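D-glycero-beta-D-manno-heptose-1,7-bisphosphate 7-phosphatase (Mesorhizobium loti, PDB 2O2X) hydrolyses the C-7 phosphate of D-glycero-beta-D-manno-heptose 1,7-bisphosphate, with magnesium as cofactor, in the biosynthesis of ADP-L-glycero-beta-D-manno-heptose. Local coordinates at residues A[35-40]-A[135-140]; A[112-117]-A[148-153]; A[12-17]-A[131-136]; A[169-174]-A[189-194]. All coordinates share one frame; numbering follows the deposited sequence.

Contact 1 of 4, residues A[35-40]-A[135-140]; sequences FLDRDG and MRKPNP
Asp-37 and Lys-137 form a buried salt bridge near the centre of the molecule, where the loop following strand 34-36 faces the loop that leads into helix 141-150. The two side chains do all the touching: Lys-137 NZ lies 2.9 Å from Asp-37 OD1, with OD2 a full ångström farther off at 3.9 Å, so one carboxylate oxygen takes the ammonium group. As a hydrogen bond the link is weak. The two side chains together bridge the 10.0 Å between Asp-37 CA and Lys-137 CA, most of it by the lysine, bent once at chi3 (-67°); in Asp-37, CG anti to the backbone N (chi1 -173°) places OD1 next to NZ. The stronger partner of NZ is Asp-166 OD1, in a second salt bridge, and Val-78 O is a further acceptor; NZ probably eases the close approach of the Asp-37 and Asp-166 carboxylates. The backbone of Lys-137 is fixed too: its O, part of the cis peptide to Pro-138, accepts from Asn-80 ND2. Next to the nucleophile position, Arg-38 NH2 donates to Asp-39 OD1 at 2.8 Å, on the syn side of the carboxylate and close to the guanidinium plane. By similarity Asp-37 is the nucleophile, Asp-39 the proton donor and Lys-137 a stabiliser of the phosphoryl group. An Asp-x-Asp pair at a strand end, met by a lysine from a distant loop, is the catalytic signature of the haloacid dehalogenase (HAD) phosphatases.

Contact 2 of 4, residues A[112-117]-A[148-153]; sequences VDMVLA and KRLALD
Selenomethionine Met-114 reaches from strand 114-118 to Leu-150 and Arg-149 in the last turn of helix 141-150, a sheet-to-helix packing contact in the Rossmann-like alpha/beta fold of the HAD family. Strand 114-118, this helix and strand 158-161 make up a beta-alpha-beta crossover with parallel strands, two other strands of the sheet lying between them. No hydrogen bond joins the two segments.

The apolar contact rests on one methyl group. Met-114 runs straight out from the strand, CG anti to the backbone N (chi1 -178°), and bends at its last torsion, which brings CE tip to tip with the isobutyl end of Leu-150. The methyl meets the branch point and CD2 of the leucine at similar range, with CE to CD2 at 3.9 Å. Arg-149 crosses Met-114 at about a right angle and adds its aliphatic base, CB lying 3.9 Å from Met-114 CE. The side chains of Met-114 and Leu-150 also touch Arg-21 of strand 17-21, so a second strand borders the contact.

Polar bonding stays within the helix, where Arg-149 NE is engaged in a salt bridge with Glu-145 one turn back. Ala-151, with a phi of 51°, forms a Schellman motif at the end of the helix. The closest approach is that of Met-114 CE to Leu-150 CG, 3.8 Å.

Contact 3 of 4, residues A[12-17]-A[131-136]; sequences LTEPGV and PDHPMR
Glu-14 OE1 is held by two groups: Tyr-120 OH, its stronger partner, and His-133 NE2, which donates a weak hydrogen bond of 3.2 Å to OE1, bent to 126° at the hydrogen. Glutamate and histidine come from opposite directions, and the carboxylate plane stands 84° to the imidazole, an arrangement far from a flat, straight pairing. Tyr-120 also packs its ring against that of His-133, at about 35° between planes.

The imidazole is fixed from behind by its own loop. ND1 accepts from the backbone N of selenomethionine Met-135 at 3.0 Å in a nearly straight bond, tilted somewhat from the ring plane, and Pro-134 CD sits over one face. CG anti to the backbone N brings NE2 to Glu-14 OE1.

Beside the polar pair, Val-17 and Met-135 cross at about a right angle: Val-17 CG1 packs on the selenomethionine methyl CE at 3.9 Å, and CG2 on CG. Each side is shaped by a type I turn, Glu-14 to Val-17 and His-133 to Arg-136.

A leucine in place of His-133 would probably leave Met-135 N without its acceptor and Glu-14 with one partner fewer. The contact joins the N-terminal hairpin to the loop carrying Arg-136, a substrate-recognition residue by similarity. ND1 accepting and NE2 donating, though only weakly, is consistent with a neutral ring protonated at NE2.

Contact 4 of 4, residues A[169-174]-A[189-194]; sequences AGKRAG and PGFAIR
Phe-191 lays its ring against Gly-170 and Lys-171 of helix 164-172, joining this helix to strand 191-196 in the C-terminal part of the Rossmann-like HAD fold. The tight part is the ring of Phe-191 on the backbone of Gly-170 and Lys-171 and on Lys-171 CB. Gly-170 has no side chain, and the ring packs on the backbone there. Over one ring face stands Lys-171 CB, 3.9 Å from the ring centroid and 15° off the normal, a CH-pi contact. Phe-191 reaches the helix with CG anti to the backbone N (chi1 -162°).

The outer side is looser. Lys-171 passes beside the phenylalanine and its ammonium end leaves the strand; the residue is exposed, modelled in two conformers and touches a crystal neighbour, so the contacts of its outer methylenes are doubtful. The helix closes in a Schellman motif at Gly-174, where phi is 101°.

Replacing Phe-191 with an alanine would probably open a gap beside Gly-170 and deprive the Lys-171 methylene of the face it rests on. Phe-191 CE1 lies 3.6 Å from Lys-171 N and 4.0 Å from Gly-170 C.

All four contacts reach the same mixed sheet, with contact 1 at the catalytic end of its central strand. Contact 3 shares Met-135 and Arg-136 with it, and Asn-139 ND2 ties the loop together through Asp-132 OD1 and His-133 O, both at 2.9 Å; the centres of contacts 1 and 3 are about 12 Å apart. Contact 2 meets contact 1 where Phe-35 CZ packs on Leu-152 CD1 at 3.7 Å. Contact 4 adjoins contact 1 on the 138-140 side: Pro-138 O lies 3.5 Å from Ala-169 CB, and Gly-170 CA is about 8 Å from the nearest side-chain atoms of Lys-137. Contacts 3 and 4, with centres about 22 Å apart, do not touch; the 135-140 segment of contact 1 borders both.

Contact 1 of 4, residues A[35-40]-A[135-140]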
loop_
_atom_site.group_PDB
_atom_site.type_symbol
_atom_site.label_atom_id
_atom_site.label_comp_id
_atom_site.label_asym_id
_atom_site.label_seq_id
_atom_site.Cartn_x
_atom_site.Cartn_y
_atom_site.Cartn_z
ATOM N N PHE A 35 0.824 3.651 -4.561
ATOM C CA PHE A 35 0.839 3.085 -3.214
ATOM C C PHE A 35 -0.539 2.527 -2.879
ATOM O O PHE A 35 -1.537 3.211 -3.073
ATOM C CB PHE A 35 1.193 4.150 -2.167
ATOM C CG PHE A 35 2.637 4.626 -2.217
ATOM C CD1 PHE A 35 3.649 3.894 -1.597
ATOM C CD2 PHE A 35 2.983 5.802 -2.877
ATOM C CE1 PHE A 35 4.970 4.323 -1.619
ATOM C CE2 PHE A 35 4.318 6.228 -2.887
ATOM C CZ PHE A 35 5.298 5.475 -2.267
ATOM N N LEU A 36 -0.572 1.319 -2.321
ATOM C CA LEU A 36 -1.805 0.667 -1.920
ATOM C C LEU A 36 -1.702 0.188 -0.498
ATOM O O LEU A 36 -0.768 -0.520 -0.130
ATOM C CB LEU A 36 -2.081 -0.568 -2.792
ATOM C CG LEU A 36 -2.230 -0.318 -4.304
ATOM C CD1 LEU A 36 -2.416 -1.638 -5.056
ATOM C CD2 LEU A 36 -3.381 0.639 -4.581
ATOM N N ASP A 37 -2.696 0.490 0.311
ATOM C CA ASP A 37 -2.878 -0.260 1.554
ATOM C C ASP A 37 -3.267 -1.716 1.169
ATOM O O ASP A 37 -3.646 -1.986 0.017
ATOM C CB ASP A 37 -3.974 0.412 2.400
ATOM C CG ASP A 37 -4.108 -0.199 3.805
ATOM O OD1 ASP A 37 -3.183 -0.815 4.333
ATOM O OD2 ASP A 37 -5.174 -0.011 4.404
ATOM N N ARG A 38 -3.158 -2.668 2.108
ATOM C CA ARG A 38 -3.476 -4.050 1.818
ATOM C C ARG A 38 -4.877 -4.426 2.356
ATOM O O ARG A 38 -5.808 -4.599 1.563
ATOM C CB ARG A 38 -2.379 -5.003 2.296
ATOM C CG ARG A 38 -2.405 -6.322 1.515
ATOM C CD ARG A 38 -1.669 -7.446 2.234
ATOM N NE ARG A 38 -2.455 -7.900 3.370
ATOM C CZ ARG A 38 -1.983 -8.623 4.378
ATOM N NH1 ARG A 38 -0.712 -9.009 4.402
ATOM N NH2 ARG A 38 -2.790 -8.939 5.365
ATOM N N ASP A 39 -5.036 -4.558 3.668
ATOM C CA ASP A 39 -6.286 -5.023 4.256
ATOM C C ASP A 39 -7.357 -3.947 4.126
ATOM O O ASP A 39 -7.221 -2.861 4.708
ATOM C CB ASP A 39 -6.063 -5.379 5.725
ATOM C CG ASP A 39 -5.023 -6.478 5.922
ATOM O OD1 ASP A 39 -5.171 -7.557 5.333
ATOM O OD2 ASP A 39 -4.089 -6.253 6.720
ATOM N N GLY A 40 -8.438 -4.267 3.415
ATOM C CA GLY A 40 -9.481 -3.296 3.095
ATOM C C GLY A 40 -9.370 -2.641 1.725
ATOM O O GLY A 40 -10.284 -1.915 1.279
HETATM N N MSE A 135 7.330 4.851 10.867
HETATM C CA MSE A 135 6.890 3.953 9.796
HETATM C C MSE A 135 5.429 3.591 9.877
HETATM O O MSE A 135 4.906 2.956 8.964
HETATM C CB MSE A 135 7.696 2.666 9.774
HETATM C CG MSE A 135 9.152 2.896 9.500
HETATM SE SE MSE A 135 9.553 3.520 7.696
HETATM C CE MSE A 135 9.524 2.089 6.874
ATOM N N ARG A 136 4.756 3.967 10.958
ATOM C CA ARG A 136 3.358 3.572 11.161
ATOM C C ARG A 136 2.476 4.685 10.613
ATOM O O ARG A 136 2.500 5.800 11.111
ATOM C CB ARG A 136 3.025 3.335 12.627
ATOM C CG ARG A 136 1.588 2.897 12.796
ATOM C CD ARG A 136 1.093 2.937 14.222
ATOM N NE ARG A 136 -0.342 2.697 14.294
ATOM C CZ ARG A 136 -1.266 3.642 14.430
ATOM N NH1 ARG A 136 -0.935 4.935 14.553
ATOM N NH2 ARG A 136 -2.548 3.275 14.485
ATOM N N LYS A 137 1.676 4.386 9.591
ATOM C CA LYS A 137 0.698 5.350 9.041
ATOM C C LYS A 137 -0.217 5.740 10.194
ATOM O O LYS A 137 -0.625 4.873 10.956
ATOM C CB LYS A 137 -0.105 4.731 7.904
ATOM C CG LYS A 137 0.698 4.223 6.732
ATOM C CD LYS A 137 -0.180 3.502 5.691
ATOM C CE LYS A 137 -0.784 2.204 6.208
ATOM N NZ LYS A 137 -1.717 1.549 5.205
ATOM N N PRO A 138 -0.583 7.041 10.309
ATOM C CA PRO A 138 -0.431 8.137 9.345
ATOM C C PRO A 138 0.956 8.770 9.150
ATOM O O PRO A 138 1.106 9.619 8.258
ATOM C CB PRO A 138 -1.435 9.175 9.862
ATOM C CG PRO A 138 -1.356 8.984 11.350
ATOM C CD PRO A 138 -1.319 7.486 11.511
ATOM N N ASN A 139 1.966 8.384 9.920
ATOM C CA ASN A 139 3.301 8.857 9.624
ATOM C C ASN A 139 3.715 8.308 8.240
ATOM O O ASN A 139 3.290 7.208 7.849
ATOM C CB ASN A 139 4.297 8.478 10.714
ATOM C CG ASN A 139 3.959 9.097 12.062
ATOM O OD1 ASN A 139 3.569 10.253 12.138
ATOM N ND2 ASN A 139 4.094 8.323 13.119
ATOM N N PRO A 140 4.403 9.126 7.432
ATOM C CA PRO A 140 4.725 8.791 6.041
ATOM C C PRO A 140 5.962 7.928 5.799
ATOM O O PRO A 140 6.358 7.746 4.642
ATOM C CB PRO A 140 4.950 10.166 5.424
ATOM C CG PRO A 140 5.553 10.944 6.546
ATOM C CD PRO A 140 4.805 10.501 7.760
#

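Contact 2 of 4, residues A[112-117]-A[148-153]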
loop_
_atom_site.group_PDB
_atom_site.type_symbol
_atom_site.label_atom_id
_atom_site.label_comp_id
_atom_site.label_asym_id
_atom_site.label_seq_id
_atom_site.Cartn_x
_atom_site.Cartn_y
_atom_site.Cartn_z
ATOM N N VAL A 112 2.611 -6.829 -7.701
ATOM C CA VAL A 112 3.149 -5.663 -7.019
ATOM C C VAL A 112 4.677 -5.736 -7.071
ATOM O O VAL A 112 5.262 -6.755 -7.479
ATOM C CB VAL A 112 2.650 -5.540 -5.578
ATOM C CG1 VAL A 112 1.112 -5.666 -5.502
ATOM C CG2 VAL A 112 3.294 -6.529 -4.662
ATOM N N ASP A 113 5.314 -4.636 -6.686
ATOM C CA ASP A 113 6.769 -4.456 -6.833
ATOM C C ASP A 113 7.533 -4.254 -5.530
ATOM O O ASP A 113 8.753 -4.410 -5.473
ATOM C CB ASP A 113 6.994 -3.315 -7.792
ATOM C CG ASP A 113 6.352 -3.594 -9.131
ATOM O OD1 ASP A 113 6.848 -4.555 -9.802
ATOM O OD2 ASP A 113 5.334 -2.942 -9.477
HETATM N N MSE A 114 6.823 -3.921 -4.457
HETATM C CA MSE A 114 7.472 -3.788 -3.157
HETATM C C MSE A 114 6.392 -3.912 -2.083
HETATM O O MSE A 114 5.242 -3.481 -2.295
HETATM C CB MSE A 114 8.198 -2.455 -3.050
HETATM C CG MSE A 114 8.947 -2.250 -1.764
HETATM SE SE MSE A 114 10.078 -0.689 -1.695
HETATM C CE MSE A 114 11.562 -1.384 -2.704
ATOM N N VAL A 115 6.759 -4.511 -0.958
ATOM C CA VAL A 115 5.889 -4.556 0.234
ATOM C C VAL A 115 6.626 -3.973 1.430
ATOM O O VAL A 115 7.739 -4.425 1.739
ATOM C CB VAL A 115 5.475 -6.006 0.568
ATOM C CG1 VAL A 115 4.651 -6.070 1.866
ATOM C CG2 VAL A 115 4.696 -6.628 -0.594
ATOM N N LEU A 116 6.015 -2.996 2.103
ATOM C CA LEU A 116 6.477 -2.493 3.394
ATOM C C LEU A 116 5.381 -2.699 4.420
ATOM O O LEU A 116 4.196 -2.511 4.127
ATOM C CB LEU A 116 6.906 -1.036 3.363
ATOM C CG LEU A 116 7.935 -0.700 2.274
ATOM C CD1 LEU A 116 7.272 -0.226 1.006
ATOM C CD2 LEU A 116 8.851 0.440 2.734
ATOM N N ALA A 117 5.765 -3.129 5.613
ATOM C CA ALA A 117 4.825 -3.345 6.689
ATOM C C ALA A 117 5.405 -2.906 8.019
ATOM O O ALA A 117 6.623 -3.042 8.267
ATOM C CB ALA A 117 4.420 -4.809 6.765
ATOM N N LYS A 148 12.959 6.341 -1.366
ATOM C CA LYS A 148 14.431 6.250 -1.399
ATOM C C LYS A 148 14.864 5.032 -2.194
ATOM O O LYS A 148 15.740 5.109 -3.074
ATOM C CB LYS A 148 14.986 6.181 0.011
ATOM C CG LYS A 148 14.892 7.502 0.726
ATOM C CD LYS A 148 15.358 7.385 2.189
ATOM C CE LYS A 148 15.068 8.689 2.945
ATOM N NZ LYS A 148 15.126 8.574 4.434
ATOM N N ARG A 149 14.249 3.899 -1.899
ATOM C CA ARG A 149 14.677 2.637 -2.470
ATOM C C ARG A 149 14.439 2.527 -3.963
ATOM O O ARG A 149 15.269 1.936 -4.677
ATOM C CB ARG A 149 14.067 1.460 -1.722
ATOM C CG ARG A 149 14.622 1.344 -0.310
ATOM C CD ARG A 149 13.963 0.219 0.449
ATOM N NE ARG A 149 14.546 0.076 1.774
ATOM C CZ ARG A 149 15.165 -1.014 2.213
ATOM N NH1 ARG A 149 15.236 -2.108 1.478
ATOM N NH2 ARG A 149 15.654 -1.016 3.443
ATOM N N LEU A 150 13.323 3.069 -4.446
ATOM C CA LEU A 150 12.987 2.992 -5.874
ATOM C C LEU A 150 13.233 4.307 -6.612
ATOM O O LEU A 150 12.871 4.435 -7.784
ATOM C CB LEU A 150 11.512 2.573 -6.036
ATOM C CG LEU A 150 11.162 1.177 -5.547
ATOM C CD1 LEU A 150 9.670 0.913 -5.606
ATOM C CD2 LEU A 150 11.914 0.093 -6.341
ATOM N N ALA A 151 13.825 5.292 -5.944
ATOM C CA ALA A 151 14.011 6.619 -6.509
ATOM C C ALA A 151 12.711 7.205 -7.074
ATOM O O ALA A 151 12.671 7.727 -8.184
ATOM C CB ALA A 151 15.129 6.607 -7.566
ATOM N N LEU A 152 11.635 7.130 -6.274
ATOM C CA LEU A 152 10.321 7.570 -6.719
ATOM C C LEU A 152 10.166 9.079 -6.790
ATOM O O LEU A 152 10.767 9.812 -6.001
ATOM C CB LEU A 152 9.223 7.041 -5.802
ATOM C CG LEU A 152 9.150 5.520 -5.700
ATOM C CD1 LEU A 152 8.140 5.133 -4.649
ATOM C CD2 LEU A 152 8.847 4.868 -7.015
ATOM N N ASP A 153 9.270 9.521 -7.680
ATOM C CA ASP A 153 8.755 10.879 -7.665
ATOM C C ASP A 153 7.514 10.871 -6.766
ATOM O O ASP A 153 6.412 10.546 -7.211
ATOM C CB ASP A 153 8.419 11.303 -9.087
ATOM C CG ASP A 153 7.918 12.714 -9.182
ATOM O OD1 ASP A 153 7.508 13.312 -8.158
ATOM O OD2 ASP A 153 7.902 13.221 -10.320
#

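Contact 3 of 4, residues A[12-17]-A[131-136]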
loop_
_atom_site.group_PDB
_atom_site.type_symbol
_atom_site.label_atom_id
_atom_site.label_comp_id
_atom_site.label_asym_id
_atom_site.label_seq_id
_atom_site.Cartn_x
_atom_site.Cartn_y
_atom_site.Cartn_z
ATOM N N LEU A 12 13.265 -8.172 7.723
ATOM C CA LEU A 12 13.087 -7.137 8.735
ATOM C C LEU A 12 14.250 -6.184 8.747
ATOM O O LEU A 12 15.412 -6.624 8.755
ATOM C CB LEU A 12 12.934 -7.766 10.115
ATOM C CG LEU A 12 11.769 -8.726 10.297
ATOM C CD1 LEU A 12 11.758 -9.207 11.733
ATOM C CD2 LEU A 12 10.456 -8.053 9.937
ATOM N N THR A 13 13.976 -4.890 8.762
ATOM C CA THR A 13 15.026 -3.896 8.942
ATOM C C THR A 13 15.150 -3.519 10.417
ATOM O O THR A 13 16.152 -2.956 10.840
ATOM C CB THR A 13 14.759 -2.656 8.097
ATOM O OG1 THR A 13 13.475 -2.126 8.457
ATOM C CG2 THR A 13 14.749 -3.033 6.615
ATOM N N GLU A 14 14.109 -3.819 11.187
ATOM C CA GLU A 14 14.097 -3.677 12.639
ATOM C C GLU A 14 12.945 -4.533 13.142
ATOM O O GLU A 14 12.195 -5.083 12.327
ATOM C CB GLU A 14 13.997 -2.217 13.073
ATOM C CG GLU A 14 12.946 -1.438 12.402
ATOM C CD GLU A 14 12.895 0.002 12.895
ATOM O OE1 GLU A 14 12.331 0.241 13.972
ATOM O OE2 GLU A 14 13.399 0.899 12.202
ATOM N N PRO A 15 12.815 -4.722 14.470
ATOM C CA PRO A 15 11.879 -5.752 14.901
ATOM C C PRO A 15 10.437 -5.548 14.409
ATOM O O PRO A 15 9.728 -6.522 14.245
ATOM C CB PRO A 15 11.941 -5.668 16.420
ATOM C CG PRO A 15 13.332 -5.159 16.671
ATOM C CD PRO A 15 13.574 -4.164 15.621
ATOM N N GLY A 16 10.037 -4.307 14.164
ATOM C CA GLY A 16 8.675 -4.039 13.721
ATOM C C GLY A 16 8.538 -3.522 12.301
ATOM O O GLY A 16 7.487 -2.989 11.956
ATOM N N VAL A 17 9.566 -3.672 11.448
ATOM C CA VAL A 17 9.503 -3.182 10.079
ATOM C C VAL A 17 9.995 -4.207 9.082
ATOM O O VAL A 17 11.127 -4.694 9.181
ATOM C CB VAL A 17 10.267 -1.874 9.874
ATOM C CG1 VAL A 17 10.098 -1.394 8.428
ATOM C CG2 VAL A 17 9.826 -0.813 10.868
ATOM N N PRO A 131 4.408 3.692 20.339
ATOM C CA PRO A 131 3.149 4.322 19.957
ATOM C C PRO A 131 3.092 5.181 18.721
ATOM O O PRO A 131 2.008 5.290 18.131
ATOM C CB PRO A 131 2.768 5.165 21.193
ATOM C CG PRO A 131 3.996 5.380 21.882
ATOM C CD PRO A 131 4.935 4.265 21.590
ATOM N N ASP A 132 4.182 5.807 18.323
ATOM C CA ASP A 132 4.082 6.769 17.208
ATOM C C ASP A 132 5.258 6.657 16.281
ATOM O O ASP A 132 5.920 7.650 15.950
ATOM C CB ASP A 132 4.008 8.188 17.759
ATOM C CG ASP A 132 3.591 9.226 16.709
ATOM O OD1 ASP A 132 2.941 8.872 15.691
ATOM O OD2 ASP A 132 3.909 10.416 16.923
ATOM N N HIS A 133 5.528 5.430 15.864
ATOM C CA HIS A 133 6.708 5.138 15.109
ATOM C C HIS A 133 6.616 5.786 13.724
ATOM O O HIS A 133 5.551 5.777 13.124
ATOM C CB HIS A 133 6.913 3.636 14.963
ATOM C CG HIS A 133 8.261 3.285 14.452
ATOM N ND1 HIS A 133 8.580 3.288 13.108
ATOM C CD2 HIS A 133 9.411 3.008 15.110
ATOM C CE1 HIS A 133 9.851 2.963 12.961
ATOM N NE2 HIS A 133 10.375 2.778 14.165
ATOM N N PRO A 134 7.718 6.377 13.221
ATOM C CA PRO A 134 7.745 7.043 11.922
ATOM C C PRO A 134 7.274 6.171 10.737
ATOM O O PRO A 134 6.854 6.733 9.723
ATOM C CB PRO A 134 9.213 7.422 11.730
ATOM C CG PRO A 134 9.798 7.427 13.039
ATOM C CD PRO A 134 9.003 6.519 13.937
HETATM N N MSE A 135 7.330 4.851 10.867
HETATM C CA MSE A 135 6.890 3.953 9.796
HETATM C C MSE A 135 5.429 3.591 9.877
HETATM O O MSE A 135 4.906 2.956 8.964
HETATM C CB MSE A 135 7.696 2.666 9.774
HETATM C CG MSE A 135 9.152 2.896 9.500
HETATM SE SE MSE A 135 9.553 3.520 7.696
HETATM C CE MSE A 135 9.524 2.089 6.874
ATOM N N ARG A 136 4.756 3.967 10.958
ATOM C CA ARG A 136 3.358 3.572 11.161
ATOM C C ARG A 136 2.476 4.685 10.613
ATOM O O ARG A 136 2.500 5.800 11.111
ATOM C CB ARG A 136 3.025 3.335 12.627
ATOM C CG ARG A 136 1.588 2.897 12.796
ATOM C CD ARG A 136 1.093 2.937 14.222
ATOM N NE ARG A 136 -0.342 2.697 14.294
ATOM C CZ ARG A 136 -1.266 3.642 14.430
ATOM N NH1 ARG A 136 -0.935 4.935 14.553
ATOM N NH2 ARG A 136 -2.548 3.275 14.485
#

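Contact 4 of 4, residues A[169-174]-A[189-194]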
loop_
_atom_site.group_PDB
_atom_site.type_symbol
_atom_site.label_atom_id
_atom_site.label_comp_id
_atom_site.label_asym_id
_atom_site.label_seq_id
_atom_site.Cartn_x
_atom_site.Cartn_y
_atom_site.Cartn_z
ATOM N N ALA A 169 -1.021 9.845 5.513
ATOM C CA ALA A 169 0.338 9.430 5.171
ATOM C C ALA A 169 0.749 9.931 3.782
ATOM O O ALA A 169 1.846 10.434 3.578
ATOM C CB ALA A 169 0.438 7.927 5.229
ATOM N N GLY A 170 -0.142 9.793 2.818
ATOM C CA GLY A 170 0.101 10.341 1.496
ATOM C C GLY A 170 0.366 11.840 1.503
ATOM O O GLY A 170 1.344 12.292 0.908
ATOM N N LYS A 171 -0.499 12.618 2.154
ATOM C CA LYS A 171 -0.317 14.073 2.243
ATOM C C LYS A 171 1.035 14.394 2.883
ATOM O O LYS A 171 1.788 15.228 2.407
ATOM C CB LYS A 171 -1.455 14.684 3.062
ATOM C CG LYS A 171 -1.489 16.223 3.104
ATOM C CD LYS A 171 -2.800 16.736 3.697
ATOM C CE LYS A 171 -2.982 16.287 5.165
ATOM N NZ LYS A 171 -4.085 17.021 5.884
ATOM N N ARG A 172 1.334 13.731 3.975
ATOM C CA ARG A 172 2.571 14.008 4.714
ATOM C C ARG A 172 3.837 13.623 3.949
ATOM O O ARG A 172 4.913 14.177 4.217
ATOM C CB ARG A 172 2.544 13.336 6.087
ATOM C CG ARG A 172 1.440 13.866 7.017
ATOM C CD ARG A 172 1.441 13.181 8.371
ATOM N NE ARG A 172 0.171 13.285 9.079
ATOM C CZ ARG A 172 -0.064 12.731 10.265
ATOM N NH1 ARG A 172 0.892 12.054 10.893
ATOM N NH2 ARG A 172 -1.248 12.855 10.840
ATOM N N ALA A 173 3.719 12.668 3.022
ATOM C CA ALA A 173 4.814 12.236 2.163
ATOM C C ALA A 173 5.031 13.165 0.961
ATOM O O ALA A 173 6.001 12.999 0.220
ATOM C CB ALA A 173 4.562 10.780 1.681
ATOM N N GLY A 174 4.114 14.093 0.736
ATOM C CA GLY A 174 4.239 15.041 -0.364
ATOM C C GLY A 174 3.408 14.721 -1.599
ATOM O O GLY A 174 3.525 15.389 -2.625
ATOM N N PRO A 189 -6.572 22.797 -1.624
ATOM C CA PRO A 189 -5.296 23.069 -2.294
ATOM C C PRO A 189 -4.146 22.236 -1.676
ATOM O O PRO A 189 -4.026 22.122 -0.455
ATOM C CB PRO A 189 -5.073 24.572 -2.026
ATOM C CG PRO A 189 -6.415 25.112 -1.685
ATOM C CD PRO A 189 -7.115 23.996 -0.957
ATOM N N GLY A 190 -3.310 21.643 -2.500
ATOM C CA GLY A 190 -2.207 20.861 -1.967
ATOM C C GLY A 190 -2.506 19.387 -1.735
ATOM O O GLY A 190 -1.616 18.573 -1.908
ATOM N N PHE A 191 -3.752 19.038 -1.381
ATOM C CA PHE A 191 -4.132 17.612 -1.291
ATOM C C PHE A 191 -5.608 17.371 -1.548
ATOM O O PHE A 191 -6.489 18.026 -0.981
ATOM C CB PHE A 191 -3.724 16.993 0.050
ATOM C CG PHE A 191 -3.688 15.499 0.012
ATOM C CD1 PHE A 191 -2.628 14.847 -0.558
ATOM C CD2 PHE A 191 -4.768 14.747 0.453
ATOM C CE1 PHE A 191 -2.590 13.468 -0.643
ATOM C CE2 PHE A 191 -4.745 13.346 0.369
ATOM C CZ PHE A 191 -3.668 12.705 -0.185
ATOM N N ALA A 192 -5.891 16.413 -2.403
ATOM C CA ALA A 192 -7.255 16.037 -2.648
ATOM C C ALA A 192 -7.430 14.586 -2.235
ATOM O O ALA A 192 -6.712 13.700 -2.727
ATOM C CB ALA A 192 -7.622 16.213 -4.102
ATOM N N ILE A 193 -8.385 14.350 -1.332
ATOM C CA ILE A 193 -8.960 13.012 -1.109
ATOM C C ILE A 193 -10.076 12.816 -2.113
ATOM O O ILE A 193 -11.038 13.594 -2.150
ATOM C CB ILE A 193 -9.487 12.815 0.309
ATOM C CG1 ILE A 193 -8.320 12.928 1.303
ATOM C CG2 ILE A 193 -10.123 11.471 0.443
ATOM C CD1 ILE A 193 -8.678 12.958 2.762
ATOM N N ARG A 194 -9.893 11.830 -2.986
ATOM C CA ARG A 194 -10.832 11.507 -4.046
ATOM C C ARG A 194 -11.679 10.334 -3.569
ATOM O O ARG A 194 -11.151 9.381 -3.002
ATOM C CB ARG A 194 -10.077 11.111 -5.322
ATOM C CG ARG A 194 -9.048 12.109 -5.792
ATOM C CD ARG A 194 -9.670 13.380 -6.260
ATOM N NE ARG A 194 -8.688 14.267 -6.868
ATOM C CZ ARG A 194 -8.964 15.519 -7.217
ATOM N NH1 ARG A 194 -10.172 16.008 -6.984
ATOM N NH2 ARG A 194 -8.007 16.281 -7.758
#